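Local coordinates for protein phospho-2-dehydro-3-deoxyheptonate aldolase (Francisella tularensis, PDB 3TQK) that probably catalyses the condensation of phosphoenolpyruvate with D-erythrose 4-phosphate to 3-deoxy-D-arabino-heptulosonate 7-phosphate, the first step towards chorismate, at residues N301-N306 / Y316-T321; A65-A70 / S128-M133; L122-L127 / F150-T155; R50-V55 / D292-M297. One frame throughout, in Å; residues are numbered along the deposited sequence.

The four contacts belong to one eight-stranded parallel β/α barrel. Interaction 4 closes its sheet by joining strand 51-56 to strand 293-299. Interactions 2 and 3 share helix 116-132, their centres about 11 Å apart: one packs it on helix 63-80, the other on the chain leading into strand 156-159. Interaction 1 follows strand 293-299 directly in the chain and touches interaction 2, where Y316 OH probably hydrogen-bonds E68 OE2 at 2.5 Å. It is also the contact at the metal site: the T321 side chain is about 5 Å from the manganese ion bound by C58, H266, E299 and D322, against about 8 Å for the M297 side chain of interaction 4.

Interaction 1: N301-N306 / Y316-T321; sequences NLVAGN and YGQSVT
The Q318 chain leaves on the side away from its own N (chi1 -166°) and stays extended, whereas N306 holds CG between backbone N and carbonyl carbon (chi1 74°), and each amide thereby reaches a main-chain carbonyl of the other segment. Q318 NE2 donates to A304 O at 2.8 Å in an almost straight bond (178°), with the acceptor in the amide plane and the donor in the carbonyl plane. N306 ND2 meets T321 O at 2.9 Å nearly along the C=O axis, but the bond is more bent and the carbonyl is tilted from the amide plane. At the other end, before the Q318 bond, V303 N donates to G317 O at 3.0 Å from above the carbonyl plane. N301 OD1 comes near the same oxygen as a second acceptor, yet takes the L302 N-H at 2.9 Å instead. A water bridges the backbones, donating to V303 O and G305 O and accepting from S319 N. At the apolar end L302 CD1 lies 3.9 Å from Y316 CE2, oblique to the ring, whose OH bonds E68 of helix 63-80. S319 OG accepts from T321 N at 3.1 Å, an ST turn, and also pairs with D322 O, while T321 OG1 bonds S59. These loops follow the last barrel strand, and with E299 just before them and D322 just after, they frame the manganese site at the catalytic end of a β/α barrel.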
loop_
_atom_site.group_PDB
_atom_site.type_symbol
_atom_site.label_atom_id
_atom_site.label_comp_id
_atom_site.label_asym_id
_atom_site.label_seq_id
_atom_site.Cartn_x
_atom_site.Cartn_y
_atom_site.Cartn_z
ATOM N N ASN A 301 -11.956 -12.807 -22.299
ATOM C CA ASN A 301 -12.962 -11.852 -22.801
ATOM C C ASN A 301 -13.662 -12.418 -24.039
ATOM O O ASN A 301 -13.440 -13.570 -24.403
ATOM C CB ASN A 301 -12.309 -10.487 -23.102
ATOM C CG ASN A 301 -13.200 -9.288 -22.717
ATOM O OD1 ASN A 301 -14.429 -9.314 -22.870
ATOM N ND2 ASN A 301 -12.564 -8.227 -22.228
ATOM N N LEU A 302 -14.503 -11.605 -24.672
ATOM C CA LEU A 302 -15.260 -12.022 -25.850
ATOM C C LEU A 302 -14.364 -12.122 -27.079
ATOM O O LEU A 302 -14.405 -13.122 -27.800
ATOM C CB LEU A 302 -16.408 -11.044 -26.116
ATOM C CG LEU A 302 -17.479 -10.982 -25.024
ATOM C CD1 LEU A 302 -18.393 -9.768 -25.209
ATOM C CD2 LEU A 302 -18.287 -12.280 -25.006
ATOM N N VAL A 303 -13.566 -11.082 -27.316
ATOM C CA VAL A 303 -12.579 -11.068 -28.408
ATOM C C VAL A 303 -11.180 -11.148 -27.797
ATOM O O VAL A 303 -10.927 -10.569 -26.735
ATOM C CB VAL A 303 -12.721 -9.797 -29.281
ATOM C CG1 VAL A 303 -11.661 -9.760 -30.397
ATOM C CG2 VAL A 303 -14.129 -9.705 -29.861
ATOM N N ALA A 304 -10.283 -11.879 -28.457
ATOM C CA ALA A 304 -8.930 -12.106 -27.937
ATOM C C ALA A 304 -8.041 -10.854 -28.020
ATOM O O ALA A 304 -8.293 -9.944 -28.818
ATOM C CB ALA A 304 -8.264 -13.285 -28.669
ATOM N N GLY A 305 -7.012 -10.826 -27.170
ATOM C CA GLY A 305 -5.975 -9.797 -27.203
ATOM C C GLY A 305 -6.333 -8.528 -26.460
ATOM O O GLY A 305 -7.047 -8.567 -25.464
ATOM N N ASN A 306 -5.817 -7.402 -26.950
ATOM C CA ASN A 306 -6.163 -6.088 -26.411
ATOM C C ASN A 306 -6.094 -4.959 -27.445
ATOM O O ASN A 306 -5.684 -5.171 -28.594
ATOM C CB ASN A 306 -5.280 -5.751 -25.196
ATOM C CG ASN A 306 -3.845 -5.395 -25.578
ATOM O OD1 ASN A 306 -3.516 -5.225 -26.752
ATOM N ND2 ASN A 306 -2.986 -5.282 -24.574
ATOM N N TYR A 316 -15.658 -3.864 -29.885
ATOM C CA TYR A 316 -16.547 -4.402 -28.859
ATOM C C TYR A 316 -15.964 -5.690 -28.285
ATOM O O TYR A 316 -15.408 -6.517 -29.017
ATOM C CB TYR A 316 -17.950 -4.664 -29.432
ATOM C CG TYR A 316 -18.933 -5.293 -28.452
ATOM C CD1 TYR A 316 -19.575 -4.525 -27.476
ATOM C CD2 TYR A 316 -19.229 -6.656 -28.509
ATOM C CE1 TYR A 316 -20.481 -5.101 -26.576
ATOM C CE2 TYR A 316 -20.127 -7.238 -27.618
ATOM C CZ TYR A 316 -20.752 -6.457 -26.655
ATOM O OH TYR A 316 -21.650 -7.038 -25.789
ATOM N N GLY A 317 -16.066 -5.825 -26.965
ATOM C CA GLY A 317 -15.697 -7.055 -26.268
ATOM C C GLY A 317 -14.213 -7.384 -26.196
ATOM O O GLY A 317 -13.853 -8.494 -25.798
ATOM N N GLN A 318 -13.346 -6.443 -26.578
ATOM C CA GLN A 318 -11.903 -6.669 -26.509
ATOM C C GLN A 318 -11.260 -5.850 -25.383
ATOM O O GLN A 318 -11.605 -4.680 -25.179
ATOM C CB GLN A 318 -11.250 -6.333 -27.838
ATOM C CG GLN A 318 -9.832 -6.848 -27.950
ATOM C CD GLN A 318 -9.169 -6.415 -29.230
ATOM O OE1 GLN A 318 -9.268 -5.257 -29.626
ATOM N NE2 GLN A 318 -8.482 -7.343 -29.884
ATOM N N SER A 319 -10.320 -6.460 -24.665
ATOM C CA SER A 319 -9.683 -5.793 -23.536
ATOM C C SER A 319 -9.037 -4.477 -23.945
ATOM O O SER A 319 -8.403 -4.369 -24.990
ATOM C CB SER A 319 -8.618 -6.672 -22.886
ATOM O OG SER A 319 -8.041 -6.008 -21.772
ATOM N N VAL A 320 -9.222 -3.485 -23.086
ATOM C CA VAL A 320 -8.614 -2.175 -23.222
ATOM C C VAL A 320 -7.352 -2.069 -22.348
ATOM O O VAL A 320 -6.636 -1.070 -22.408
ATOM C CB VAL A 320 -9.657 -1.097 -22.845
ATOM C CG1 VAL A 320 -9.255 -0.350 -21.572
ATOM C CG2 VAL A 320 -9.938 -0.186 -24.027
ATOM N N THR A 321 -7.098 -3.105 -21.542
ATOM C CA THR A 321 -5.893 -3.207 -20.714
ATOM C C THR A 321 -5.091 -4.458 -21.134
ATOM O O THR A 321 -4.639 -4.536 -22.279
ATOM C CB THR A 321 -6.238 -3.191 -19.184
ATOM O OG1 THR A 321 -7.220 -4.192 -18.881
ATOM C CG2 THR A 321 -6.769 -1.833 -18.769
HETATM O O HOH W 1 -9.529 -9.170 -24.883
#

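Interaction 2: A65-A70 / S128-M133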
loop_
_atom_site.group_PDB
_atom_site.type_symbol
_atom_site.label_atom_id
_atom_site.label_comp_id
_atom_site.label_asym_id
_atom_site.label_seq_id
_atom_site.Cartn_x
_atom_site.Cartn_y
_atom_site.Cartn_z
ATOM N N ALA A 65 -20.957 -5.161 -22.323
ATOM C CA ALA A 65 -20.132 -6.274 -22.801
ATOM C C ALA A 65 -19.888 -7.275 -21.664
ATOM O O ALA A 65 -19.882 -8.476 -21.888
ATOM C CB ALA A 65 -18.819 -5.768 -23.374
ATOM N N ALA A 66 -19.719 -6.772 -20.445
ATOM C CA ALA A 66 -19.572 -7.627 -19.269
ATOM C C ALA A 66 -20.799 -8.528 -19.034
ATOM O O ALA A 66 -20.660 -9.708 -18.714
ATOM C CB ALA A 66 -19.287 -6.780 -18.036
ATOM N N ILE A 67 -21.994 -7.972 -19.188
ATOM C CA ILE A 67 -23.221 -8.759 -19.082
ATOM C C ILE A 67 -23.256 -9.850 -20.165
ATOM O O ILE A 67 -23.511 -11.022 -19.859
ATOM C CB ILE A 67 -24.486 -7.860 -19.179
ATOM C CG1 ILE A 67 -24.637 -6.990 -17.917
ATOM C CG2 ILE A 67 -25.745 -8.704 -19.423
ATOM C CD1 ILE A 67 -25.018 -7.753 -16.670
ATOM N N GLU A 68 -22.982 -9.488 -21.417
ATOM C CA GLU A 68 -22.953 -10.510 -22.466
ATOM C C GLU A 68 -21.946 -11.620 -22.168
ATOM O O GLU A 68 -22.261 -12.793 -22.344
ATOM C CB GLU A 68 -22.671 -9.916 -23.841
ATOM C CG GLU A 68 -22.872 -10.923 -24.976
ATOM C CD GLU A 68 -22.571 -10.341 -26.341
ATOM O OE1 GLU A 68 -22.079 -11.094 -27.203
ATOM O OE2 GLU A 68 -22.818 -9.135 -26.550
ATOM N N TYR A 69 -20.747 -11.252 -21.718
ATOM C CA TYR A 69 -19.737 -12.236 -21.306
ATOM C C TYR A 69 -20.288 -13.148 -20.211
ATOM O O TYR A 69 -20.121 -14.367 -20.262
ATOM C CB TYR A 69 -18.462 -11.537 -20.802
ATOM C CG TYR A 69 -17.350 -12.501 -20.423
ATOM C CD1 TYR A 69 -17.228 -12.968 -19.127
ATOM C CD2 TYR A 69 -16.433 -12.943 -21.366
ATOM C CE1 TYR A 69 -16.225 -13.847 -18.773
ATOM C CE2 TYR A 69 -15.430 -13.825 -21.031
ATOM C CZ TYR A 69 -15.330 -14.278 -19.728
ATOM O OH TYR A 69 -14.339 -15.162 -19.371
ATOM N N ALA A 70 -20.948 -12.540 -19.228
ATOM C CA ALA A 70 -21.467 -13.263 -18.068
ATOM C C ALA A 70 -22.495 -14.296 -18.470
ATOM O O ALA A 70 -22.514 -15.397 -17.923
ATOM C CB ALA A 70 -22.068 -12.311 -17.076
ATOM N N SER A 128 -24.546 -6.119 -8.947
ATOM C CA SER A 128 -25.923 -6.514 -8.638
ATOM C C SER A 128 -26.470 -7.407 -9.749
ATOM O O SER A 128 -26.969 -8.490 -9.465
ATOM C CB SER A 128 -26.815 -5.293 -8.436
ATOM O OG SER A 128 -28.143 -5.665 -8.103
ATOM N N ASP A 129 -26.339 -6.965 -11.001
ATOM C CA ASP A 129 -26.827 -7.719 -12.160
ATOM C C ASP A 129 -26.209 -9.116 -12.299
ATOM O O ASP A 129 -26.922 -10.092 -12.522
ATOM C CB ASP A 129 -26.611 -6.926 -13.471
ATOM C CG ASP A 129 -27.467 -5.659 -13.545
ATOM O OD1 ASP A 129 -28.347 -5.498 -12.685
ATOM O OD2 ASP A 129 -27.256 -4.817 -14.444
ATOM N N LEU A 130 -24.890 -9.202 -12.165
ATOM C CA LEU A 130 -24.184 -10.475 -12.319
ATOM C C LEU A 130 -24.573 -11.500 -11.246
ATOM O O LEU A 130 -24.892 -12.652 -11.571
ATOM C CB LEU A 130 -22.676 -10.246 -12.307
ATOM C CG LEU A 130 -22.127 -9.444 -13.493
ATOM C CD1 LEU A 130 -20.673 -9.072 -13.245
ATOM C CD2 LEU A 130 -22.259 -10.228 -14.771
ATOM N N THR A 131 -24.547 -11.085 -9.981
ATOM C CA THR A 131 -24.924 -11.954 -8.880
ATOM C C THR A 131 -26.400 -12.318 -8.940
ATOM O O THR A 131 -26.787 -13.434 -8.551
ATOM C CB THR A 131 -24.645 -11.317 -7.520
ATOM O OG1 THR A 131 -25.275 -10.037 -7.462
ATOM C CG2 THR A 131 -23.128 -11.199 -7.270
ATOM N N ASN A 132 -27.220 -11.388 -9.438
ATOM C CA ASN A 132 -28.636 -11.659 -9.635
ATOM C C ASN A 132 -28.887 -12.701 -10.726
ATOM O O ASN A 132 -29.927 -13.362 -10.735
ATOM C CB ASN A 132 -29.399 -10.369 -9.937
ATOM C CG ASN A 132 -30.888 -10.545 -9.832
ATOM O OD1 ASN A 132 -31.618 -10.272 -10.778
ATOM N ND2 ASN A 132 -31.350 -11.035 -8.679
HETATM N N MSE A 133 -27.931 -12.854 -11.639
HETATM C CA MSE A 133 -27.970 -13.944 -12.621
HETATM C C MSE A 133 -27.491 -15.274 -12.027
HETATM O O MSE A 133 -27.526 -16.300 -12.702
HETATM C CB MSE A 133 -27.084 -13.618 -13.826
HETATM C CG MSE A 133 -27.581 -12.495 -14.718
HETATM SE SE MSE A 133 -26.108 -11.891 -15.849
HETATM C CE MSE A 133 -25.404 -13.643 -16.332
#
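The helical segments carrying I67 and A70 on one side and D129 and L130 on the other run nearly parallel, their axes 11° apart in direction and 10.5 Å apart at closest approach, so the space between them is bridged by side chains. I67 does this from the flank. With CG1 anti to the carbonyl carbon and beside the backbone N (chi1 -70°), it extends its CD1 methyl across to D129, meeting CB at 3.7 Å rather than the carboxylate. The same methyl lies 4.2 Å from L130 CD2, the two side chains crossing at a slant, and 4.4 Å from the selenium of M133, a selenomethionine. A70 presents only its CB. The M133 chain bends at its last torsion (chi3 43°) and brings CE to 3.7 Å from A70 CB, with A70 C equally near, so the terminal methyl covers both the β-carbon and the start of the peptide. L130 CD2 also lies near A70, though the modelled spacing is doubtful. The contact is apolar, made by methyl groups, the D129 β-carbon and the selenomethionine end. Beneath it, A70 rests on M88 of strand 84-89 and L130 on C137 of strand 137-140. T131 and N132 turn instead to residues of helix 27-45, and Y69 OH bonds S300. Helices 63-80 and 116-132 thus lie as neighbours on the outside of the barrel, following strands 51-56 and 84-89 respectively.

Interaction 3: L122-L127 / F150-T155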
loop_
_atom_site.group_PDB
_atom_site.type_symbol
_atom_site.label_atom_id
_atom_site.label_comp_id
_atom_site.label_asym_id
_atom_site.label_seq_id
_atom_site.Cartn_x
_atom_site.Cartn_y
_atom_site.Cartn_z
ATOM N N LEU A 122 -22.251 2.555 -11.342
ATOM C CA LEU A 122 -22.313 1.517 -12.376
ATOM C C LEU A 122 -21.587 0.218 -11.959
ATOM O O LEU A 122 -21.979 -0.877 -12.366
ATOM C CB LEU A 122 -21.778 2.065 -13.696
ATOM C CG LEU A 122 -22.573 3.248 -14.281
ATOM C CD1 LEU A 122 -22.036 3.636 -15.661
ATOM C CD2 LEU A 122 -24.072 2.949 -14.378
ATOM N N ALA A 123 -20.551 0.343 -11.133
ATOM C CA ALA A 123 -19.809 -0.820 -10.650
ATOM C C ALA A 123 -20.720 -1.664 -9.776
ATOM O O ALA A 123 -20.838 -2.880 -9.969
ATOM C CB ALA A 123 -18.550 -0.397 -9.876
ATOM N N ARG A 124 -21.382 -1.015 -8.824
ATOM C CA ARG A 124 -22.303 -1.719 -7.958
ATOM C C ARG A 124 -23.432 -2.314 -8.785
ATOM O O ARG A 124 -23.800 -3.468 -8.567
ATOM C CB ARG A 124 -22.886 -0.806 -6.890
ATOM C CG ARG A 124 -23.742 -1.566 -5.883
ATOM C CD ARG A 124 -24.454 -0.664 -4.903
ATOM N NE ARG A 124 -25.478 -1.428 -4.207
ATOM C CZ ARG A 124 -25.227 -2.296 -3.237
ATOM N NH1 ARG A 124 -23.985 -2.493 -2.801
ATOM N NH2 ARG A 124 -26.226 -2.970 -2.697
ATOM N N ASN A 125 -23.981 -1.535 -9.717
ATOM C CA ASN A 125 -25.105 -2.011 -10.526
ATOM C C ASN A 125 -24.710 -3.211 -11.382
ATOM O O ASN A 125 -25.510 -4.123 -11.581
ATOM C CB ASN A 125 -25.725 -0.892 -11.395
ATOM C CG ASN A 125 -27.245 -1.049 -11.567
ATOM O OD1 ASN A 125 -27.760 -2.156 -11.584
ATOM N ND2 ASN A 125 -27.957 0.067 -11.681
ATOM N N LEU A 126 -23.476 -3.223 -11.868
ATOM C CA LEU A 126 -22.974 -4.383 -12.607
ATOM C C LEU A 126 -22.915 -5.628 -11.707
ATOM O O LEU A 126 -23.393 -6.710 -12.069
ATOM C CB LEU A 126 -21.589 -4.092 -13.193
ATOM C CG LEU A 126 -20.930 -5.227 -13.976
ATOM C CD1 LEU A 126 -21.843 -5.753 -15.092
ATOM C CD2 LEU A 126 -19.604 -4.748 -14.529
ATOM N N LEU A 127 -22.335 -5.459 -10.528
ATOM C CA LEU A 127 -22.233 -6.552 -9.570
ATOM C C LEU A 127 -23.601 -7.037 -9.126
ATOM O O LEU A 127 -23.812 -8.243 -8.968
ATOM C CB LEU A 127 -21.409 -6.127 -8.368
ATOM C CG LEU A 127 -19.920 -5.994 -8.638
ATOM C CD1 LEU A 127 -19.303 -5.218 -7.492
ATOM C CD2 LEU A 127 -19.242 -7.371 -8.820
ATOM N N PHE A 150 -19.812 -2.103 -2.419
ATOM C CA PHE A 150 -20.182 -3.394 -3.015
ATOM C C PHE A 150 -19.624 -4.675 -2.371
ATOM O O PHE A 150 -19.774 -5.760 -2.942
ATOM C CB PHE A 150 -19.824 -3.392 -4.513
ATOM C CG PHE A 150 -18.421 -2.928 -4.815
ATOM C CD1 PHE A 150 -18.201 -1.727 -5.454
ATOM C CD2 PHE A 150 -17.329 -3.691 -4.465
ATOM C CE1 PHE A 150 -16.914 -1.294 -5.738
ATOM C CE2 PHE A 150 -16.047 -3.254 -4.752
ATOM C CZ PHE A 150 -15.853 -2.051 -5.389
ATOM N N ALA A 151 -19.017 -4.583 -1.198
ATOM C CA ALA A 151 -18.322 -5.753 -0.608
ATOM C C ALA A 151 -19.250 -6.940 -0.302
ATOM O O ALA A 151 -18.791 -8.082 -0.255
ATOM C CB ALA A 151 -17.560 -5.348 0.659
ATOM N N GLU A 152 -20.538 -6.661 -0.091
ATOM C CA GLU A 152 -21.544 -7.692 0.175
ATOM C C GLU A 152 -22.033 -8.392 -1.106
ATOM O O GLU A 152 -22.835 -9.319 -1.031
ATOM C CB GLU A 152 -22.737 -7.106 0.979
ATOM C CG GLU A 152 -23.929 -6.505 0.158
ATOM C CD GLU A 152 -23.696 -5.079 -0.372
ATOM O OE1 GLU A 152 -22.539 -4.693 -0.642
ATOM O OE2 GLU A 152 -24.692 -4.339 -0.529
ATOM N N LEU A 153 -21.561 -7.946 -2.268
ATOM C CA LEU A 153 -21.833 -8.613 -3.549
ATOM C C LEU A 153 -20.626 -9.444 -4.021
ATOM O O LEU A 153 -20.682 -10.111 -5.052
ATOM C CB LEU A 153 -22.172 -7.564 -4.602
ATOM C CG LEU A 153 -23.493 -6.825 -4.396
ATOM C CD1 LEU A 153 -23.519 -5.533 -5.203
ATOM C CD2 LEU A 153 -24.674 -7.723 -4.752
ATOM N N ILE A 154 -19.545 -9.412 -3.239
ATOM C CA ILE A 154 -18.288 -10.079 -3.587
ATOM C C ILE A 154 -18.143 -11.387 -2.798
ATOM O O ILE A 154 -18.257 -11.406 -1.556
ATOM C CB ILE A 154 -17.095 -9.167 -3.294
ATOM C CG1 ILE A 154 -17.153 -7.938 -4.202
ATOM C CG2 ILE A 154 -15.753 -9.906 -3.457
ATOM C CD1 ILE A 154 -17.238 -8.260 -5.672
ATOM N N THR A 155 -17.906 -12.465 -3.551
ATOM C CA THR A 155 -17.670 -13.803 -3.016
ATOM C C THR A 155 -16.206 -14.013 -2.634
ATOM O O THR A 155 -15.904 -14.612 -1.609
ATOM C CB THR A 155 -18.033 -14.845 -4.060
ATOM O OG1 THR A 155 -19.458 -14.861 -4.231
ATOM C CG2 THR A 155 -17.517 -16.252 -3.644
#
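R124 and L127 on helix 116-132, one of the outer helices of the β/α barrel, fasten F150-I154, the irregular chain that leads from strand 137-140 to strand 156-159. The polar part is a salt bridge between buried R124 and the partly exposed E152. R124 is extended from CG to NE, CG anti to the backbone N (chi1 -174°), which carries its guanidinium out to E152. It grips the carboxylate end-on, NH1 and NH2 both donating to the single oxygen OE2 at 3.0 Å; NH1 adds a weak, longer bond to OE1. OE2 lies in the guanidinium plane, but the two flat groups are turned 30° apart, and both nitrogens approach the oxygen from the same face of the carboxylate. E152 bends at its second torsion (chi2 -80°) to bring the carboxylate round to them. The arginine is held further by NE to I23 O and NH1 to Y149 O, so its head is fixed from several sides, and L153 CD1 sits 3.9 Å above one face of the guanidinium, toward its rim. Next to this pair L127 supplies the apolar part, dividing its atoms among three partners. Its CD1 meets F150 CB at 3.5 Å and lies oblique to the phenyl ring, its CD2 meets I154 CD1 at 3.8 Å, and its CB meets L153 CD1 at 3.8 Å. F150 and I154 also rest on T139 and L127 on C137. A salt bridge beside leucine packing thus joins an outer helix to the connection between the third and fourth strands of a β/α barrel, which here lacks a regular helix.

Interaction 4: R50-V55 / D292-M297; sequences RVAVVV and DIFGVM
V53 and V296 stand side by side on one face of the paired strands, pointing the same way, their CG2 methyls 4.0 Å apart. On the other face V54 and M297 do likewise: the selenomethionine bends at its last torsion (chi3 61°) and lays CE 3.7 Å from V54 CG1. One pair further back on that second face, A52 CB touches the edge of the F294 ring, near its plane, 4.1 Å from CD1. The F294 ring also meets H227 edge-to-face and packs on I40, I43 and I44 of helix 27-45. Behind these side chains the strands are parallel, 16° apart in direction, and bonded alternately: A52 N to F294 O at 2.8 Å, V296 N to A52 O at 3.0 Å and V54 N to V296 O at 3.1 Å. G295, without a side chain, lets its CA come within 3.0 Å of A52 O. V51 and V296 look outward to helix 276-289, while the face of A52, V54 and M297 lines the barrel interior, with the M297 side chain about 6 Å from the side chains of H266 and E299 of the manganese site. R50 keeps its charge to the margin, with D48 and E39 as partners and H81 O as a further acceptor. The polar bonding across this closure of first to last barrel strand is therefore all main-chain, and the side chains contribute apolar packing on both faces.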
loop_
_atom_site.group_PDB
_atom_site.type_symbol
_atom_site.label_atom_id
_atom_site.label_comp_id
_atom_site.label_asym_id
_atom_site.label_seq_id
_atom_site.Cartn_x
_atom_site.Cartn_y
_atom_site.Cartn_z
ATOM N N ARG A 50 -12.966 -29.862 -5.669
ATOM C CA ARG A 50 -13.193 -28.996 -6.820
ATOM C C ARG A 50 -12.130 -27.903 -6.852
ATOM O O ARG A 50 -11.541 -27.573 -5.821
ATOM C CB ARG A 50 -14.572 -28.347 -6.751
ATOM C CG ARG A 50 -15.710 -29.313 -7.013
ATOM C CD ARG A 50 -17.007 -28.575 -7.272
ATOM N NE ARG A 50 -17.286 -27.609 -6.222
ATOM C CZ ARG A 50 -18.220 -26.669 -6.289
ATOM N NH1 ARG A 50 -18.996 -26.554 -7.368
ATOM N NH2 ARG A 50 -18.377 -25.835 -5.260
ATOM N N VAL A 51 -11.873 -27.368 -8.038
ATOM C CA VAL A 51 -10.914 -26.287 -8.204
ATOM C C VAL A 51 -11.703 -25.001 -8.481
ATOM O O VAL A 51 -12.686 -25.035 -9.199
ATOM C CB VAL A 51 -9.922 -26.626 -9.325
ATOM C CG1 VAL A 51 -9.208 -25.391 -9.827
ATOM C CG2 VAL A 51 -8.904 -27.649 -8.821
ATOM N N ALA A 52 -11.310 -23.892 -7.856
ATOM C CA ALA A 52 -11.967 -22.596 -8.058
ATOM C C ALA A 52 -11.335 -21.911 -9.260
ATOM O O ALA A 52 -10.112 -21.956 -9.419
ATOM C CB ALA A 52 -11.808 -21.712 -6.838
ATOM N N VAL A 53 -12.157 -21.287 -10.099
ATOM C CA VAL A 53 -11.666 -20.619 -11.297
ATOM C C VAL A 53 -12.225 -19.215 -11.339
ATOM O O VAL A 53 -13.444 -19.027 -11.465
ATOM C CB VAL A 53 -12.053 -21.383 -12.582
ATOM C CG1 VAL A 53 -11.583 -20.635 -13.814
ATOM C CG2 VAL A 53 -11.459 -22.795 -12.561
ATOM N N VAL A 54 -11.326 -18.246 -11.188
ATOM C CA VAL A 54 -11.654 -16.830 -11.233
ATOM C C VAL A 54 -11.305 -16.371 -12.630
ATOM O O VAL A 54 -10.133 -16.251 -12.979
ATOM C CB VAL A 54 -10.853 -16.023 -10.208
ATOM C CG1 VAL A 54 -11.122 -14.504 -10.381
ATOM C CG2 VAL A 54 -11.179 -16.492 -8.799
ATOM N N VAL A 55 -12.335 -16.129 -13.432
ATOM C CA VAL A 55 -12.157 -15.987 -14.851
ATOM C C VAL A 55 -12.961 -14.805 -15.351
ATOM O O VAL A 55 -14.125 -14.636 -15.006
ATOM C CB VAL A 55 -12.578 -17.286 -15.593
ATOM C CG1 VAL A 55 -14.041 -17.601 -15.343
ATOM C CG2 VAL A 55 -12.315 -17.161 -17.077
ATOM N N ASP A 292 -2.728 -29.532 -3.323
ATOM C CA ASP A 292 -2.138 -28.252 -2.879
ATOM C C ASP A 292 -2.672 -27.025 -3.620
ATOM O O ASP A 292 -2.813 -25.954 -3.023
ATOM C CB ASP A 292 -0.612 -28.256 -3.038
ATOM C CG ASP A 292 0.094 -29.173 -2.042
ATOM O OD1 ASP A 292 -0.453 -29.461 -0.958
ATOM O OD2 ASP A 292 1.232 -29.574 -2.343
ATOM N N ILE A 293 -2.900 -27.172 -4.925
ATOM C CA ILE A 293 -3.472 -26.109 -5.740
ATOM C C ILE A 293 -4.979 -26.261 -5.664
ATOM O O ILE A 293 -5.508 -27.333 -5.967
ATOM C CB ILE A 293 -3.013 -26.192 -7.215
ATOM C CG1 ILE A 293 -1.483 -26.089 -7.323
ATOM C CG2 ILE A 293 -3.667 -25.090 -8.039
ATOM C CD1 ILE A 293 -0.891 -26.495 -8.702
ATOM N N PHE A 294 -5.668 -25.210 -5.223
ATOM C CA PHE A 294 -7.136 -25.213 -5.192
ATOM C C PHE A 294 -7.782 -24.399 -6.293
ATOM O O PHE A 294 -8.969 -24.592 -6.578
ATOM C CB PHE A 294 -7.673 -24.705 -3.851
ATOM C CG PHE A 294 -7.721 -23.199 -3.727
ATOM C CD1 PHE A 294 -8.809 -22.478 -4.198
ATOM C CD2 PHE A 294 -6.689 -22.509 -3.101
ATOM C CE1 PHE A 294 -8.865 -21.109 -4.071
ATOM C CE2 PHE A 294 -6.733 -21.126 -2.967
ATOM C CZ PHE A 294 -7.828 -20.426 -3.460
ATOM N N GLY A 295 -7.032 -23.473 -6.891
ATOM C CA GLY A 295 -7.624 -22.495 -7.806
ATOM C C GLY A 295 -6.660 -21.906 -8.821
ATOM O O GLY A 295 -5.438 -21.995 -8.666
ATOM N N VAL A 296 -7.234 -21.337 -9.882
ATOM C CA VAL A 296 -6.482 -20.601 -10.883
ATOM C C VAL A 296 -7.205 -19.304 -11.240
ATOM O O VAL A 296 -8.391 -19.136 -10.930
ATOM C CB VAL A 296 -6.247 -21.446 -12.150
ATOM C CG1 VAL A 296 -5.427 -22.683 -11.811
ATOM C CG2 VAL A 296 -7.579 -21.842 -12.810
HETATM N N MSE A 297 -6.471 -18.379 -11.853
HETATM C CA MSE A 297 -7.062 -17.181 -12.452
HETATM C C MSE A 297 -6.773 -17.195 -13.935
HETATM O O MSE A 297 -5.671 -17.537 -14.345
HETATM C CB MSE A 297 -6.475 -15.906 -11.867
HETATM C CG MSE A 297 -6.283 -15.921 -10.361
HETATM SE SE MSE A 297 -5.970 -14.116 -9.674
HETATM C CE MSE A 297 -7.663 -13.292 -10.230
#